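Local coordinates for endo-1,4-beta-xylanase (PDB 7AX7), which probably removes acetyl groups from acetylated xylan with the help of a bound cobalt ion, as the CE4 domain of a multidomain xylanase, at residues Asn139-Gly147 with Ile168-Tyr177. Sequence-based numbering, arbitrary orientation.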
# COMPACT_ATOMS: atom_id res chain seq x y z
N ASN A 139 0.60 -16.04 -6.79
CA ASN A 139 -0.20 -15.61 -5.65
C ASN A 139 -0.97 -14.33 -5.96
O ASN A 139 -2.14 -14.19 -5.58
CB ASN A 139 0.70 -15.42 -4.42
CG ASN A 139 1.24 -16.74 -3.88
OD1 ASN A 139 0.77 -17.81 -4.27
ND2 ASN A 139 2.22 -16.66 -2.99
N ALA A 140 -0.35 -13.39 -6.66
CA ALA A 140 -1.04 -12.15 -7.03
C ALA A 140 -2.17 -12.43 -8.01
O ALA A 140 -3.28 -11.91 -7.85
CB ALA A 140 -0.05 -11.14 -7.61
N LEU A 141 -1.91 -13.24 -9.04
CA LEU A 141 -2.94 -13.56 -10.02
C LEU A 141 -4.09 -14.34 -9.39
O LEU A 141 -5.25 -14.15 -9.77
CB LEU A 141 -2.34 -14.34 -11.19
CG LEU A 141 -1.36 -13.55 -12.05
CD1 LEU A 141 -0.75 -14.43 -13.14
CD2 LEU A 141 -2.04 -12.36 -12.66
N GLY A 142 -3.79 -15.22 -8.43
CA GLY A 142 -4.83 -15.98 -7.77
C GLY A 142 -5.62 -15.20 -6.75
O GLY A 142 -6.72 -15.62 -6.38
N ALA A 143 -5.08 -14.08 -6.27
CA ALA A 143 -5.79 -13.26 -5.30
C ALA A 143 -6.73 -12.26 -5.96
O ALA A 143 -7.61 -11.71 -5.29
CB ALA A 143 -4.79 -12.51 -4.42
N ALA A 144 -6.58 -12.03 -7.25
CA ALA A 144 -7.33 -10.99 -7.93
C ALA A 144 -8.80 -11.35 -7.97
O ALA A 144 -9.18 -12.47 -8.33
CB ALA A 144 -6.81 -10.79 -9.35
N LYS A 145 -9.64 -10.39 -7.60
CA LYS A 145 -11.04 -10.39 -7.97
C LYS A 145 -11.48 -8.94 -7.94
O LYS A 145 -10.79 -8.07 -7.39
CB LYS A 145 -11.89 -11.28 -7.06
CG LYS A 145 -11.90 -10.91 -5.60
CD LYS A 145 -12.70 -11.93 -4.80
CE LYS A 145 -12.26 -12.00 -3.34
NZ LYS A 145 -12.66 -10.80 -2.53
N ASP A 146 -12.62 -8.68 -8.57
CA ASP A 146 -13.17 -7.32 -8.65
C ASP A 146 -13.20 -6.68 -7.26
O ASP A 146 -13.78 -7.24 -6.33
CB ASP A 146 -14.57 -7.38 -9.24
CG ASP A 146 -15.13 -6.02 -9.55
OD1 ASP A 146 -14.36 -5.03 -9.54
OD2 ASP A 146 -16.35 -5.93 -9.79
N GLY A 147 -12.58 -5.51 -7.14
CA GLY A 147 -12.58 -4.75 -5.90
C GLY A 147 -11.50 -5.10 -4.90
O GLY A 147 -11.46 -4.50 -3.82
N ILE A 168 2.68 -9.91 -13.31
CA ILE A 168 1.45 -9.64 -12.57
C ILE A 168 0.59 -8.63 -13.32
O ILE A 168 -0.61 -8.84 -13.52
CB ILE A 168 1.77 -9.17 -11.14
CG1 ILE A 168 2.42 -10.30 -10.33
CG2 ILE A 168 0.48 -8.66 -10.44
CD1 ILE A 168 3.03 -9.84 -8.99
N ILE A 169 1.19 -7.51 -13.74
CA ILE A 169 0.42 -6.47 -14.42
C ILE A 169 -0.11 -6.99 -15.75
O ILE A 169 -1.31 -6.90 -16.05
CB ILE A 169 1.28 -5.20 -14.63
CG1 ILE A 169 1.58 -4.54 -13.28
CG2 ILE A 169 0.59 -4.22 -15.60
CD1 ILE A 169 2.63 -3.48 -13.37
N GLU A 170 0.78 -7.55 -16.57
CA GLU A 170 0.38 -8.09 -17.86
C GLU A 170 -0.74 -9.11 -17.70
O GLU A 170 -1.69 -9.13 -18.50
CB GLU A 170 1.58 -8.73 -18.55
CG GLU A 170 1.30 -9.21 -19.97
CD GLU A 170 2.32 -10.22 -20.44
OE1 GLU A 170 3.48 -9.84 -20.68
OE2 GLU A 170 1.96 -11.41 -20.55
N GLY A 171 -0.65 -9.96 -16.67
CA GLY A 171 -1.63 -11.02 -16.50
C GLY A 171 -2.98 -10.51 -16.05
O GLY A 171 -4.03 -11.01 -16.48
N LEU A 172 -2.99 -9.50 -15.18
CA LEU A 172 -4.26 -8.97 -14.70
C LEU A 172 -4.98 -8.19 -15.80
O LEU A 172 -6.21 -8.29 -15.94
CB LEU A 172 -4.04 -8.12 -13.45
CG LEU A 172 -3.65 -8.95 -12.20
CD1 LEU A 172 -3.29 -8.06 -11.03
CD2 LEU A 172 -4.77 -9.90 -11.82
N LYS A 173 -4.24 -7.42 -16.60
CA LYS A 173 -4.84 -6.78 -17.77
C LYS A 173 -5.42 -7.82 -18.71
O LYS A 173 -6.53 -7.66 -19.24
CB LYS A 173 -3.80 -5.92 -18.50
CG LYS A 173 -3.36 -4.69 -17.73
CD LYS A 173 -2.61 -3.71 -18.62
CE LYS A 173 -2.17 -2.48 -17.83
NZ LYS A 173 -2.02 -1.29 -18.72
N ASN A 174 -4.67 -8.91 -18.94
CA ASN A 174 -5.16 -9.99 -19.79
C ASN A 174 -6.47 -10.57 -19.27
O ASN A 174 -7.26 -11.13 -20.04
CB ASN A 174 -4.08 -11.08 -19.89
CG ASN A 174 -4.48 -12.22 -20.80
OD1 ASN A 174 -4.85 -13.29 -20.34
ND2 ASN A 174 -4.38 -11.99 -22.11
N GLN A 175 -6.71 -10.47 -17.97
CA GLN A 175 -7.94 -10.95 -17.36
C GLN A 175 -9.01 -9.88 -17.26
O GLN A 175 -10.07 -10.14 -16.70
CB GLN A 175 -7.65 -11.52 -15.96
CG GLN A 175 -6.86 -12.82 -16.00
CD GLN A 175 -7.60 -13.90 -16.78
OE1 GLN A 175 -8.68 -14.35 -16.37
NE2 GLN A 175 -7.04 -14.32 -17.91
N GLY A 176 -8.75 -8.68 -17.79
CA GLY A 176 -9.74 -7.63 -17.83
C GLY A 176 -9.77 -6.70 -16.64
O GLY A 176 -10.73 -5.93 -16.49
N TYR A 177 -8.75 -6.72 -15.79
CA TYR A 177 -8.74 -5.84 -14.62
C TYR A 177 -8.20 -4.46 -14.97
O TYR A 177 -7.42 -4.29 -15.90
CB TYR A 177 -7.91 -6.45 -13.49
CG TYR A 177 -8.53 -7.67 -12.85
CD1 TYR A 177 -9.53 -7.55 -11.90
CD2 TYR A 177 -8.10 -8.95 -13.19
CE1 TYR A 177 -10.09 -8.66 -11.30
CE2 TYR A 177 -8.66 -10.08 -12.59
CZ TYR A 177 -9.65 -9.93 -11.64
OH TYR A 177 -10.20 -11.05 -11.05
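A144 presses its CB against CD2 of L172 at 3.3 Å, tighter than usual for two carbons, and this methyl pair marks the dense part of a contact that illustrates how neighbouring helices of the deformed (beta/alpha) barrel of NodB-homology (CE4) domains pack through small residues. Helices 139-143 and 168-174 run in nearly the same direction, their axes 25° apart and 9.8 Å at closest approach, as expected of successive beta-alpha-beta crossovers on the outside of a curled parallel sheet. One turn earlier A140 offers only a methyl, and I168 folds round it: CD1 reaches A140 CB at 3.6 Å, while CG1 and CG2 of the same isoleucine also lie against it. Inward, A144 touches I6 of strand 4-11 and L172 meets F179, so the seam rests on the sheet.

A140, I168 and L172 are buried; toward solvent the fit relaxes, through partly exposed L141 to exposed K145. In L141, chi1 (-67°) and an extended chi2 (177°) together carry CD2 to 3.8 Å from CD2 of L172 and over the backbone of G171, where the absence of a side chain lets the leucine settle.

Beyond the helix ends the partner becomes aromatic. G176, with positive phi, closes helix 159-174 in a Schellman motif, and Y177 follows, its ring directed at A144 to D146. A144 CB approaches Y177 CZ obliquely at 3.7 Å, D146 N lies at the ring edge, and Y177 OH stands 3.2 Å from A144 O and 3.3 Å from K145 CA. Cohesion between the segments is therefore chiefly apolar and dependent on shape, whereas K145 NZ hydrogen-bonds locally to Q148 OE1, and D146 OD1 ties the loop to strand 4-11, accepting a hydrogen bond from L5 N, and to K189 NZ by a salt bridge.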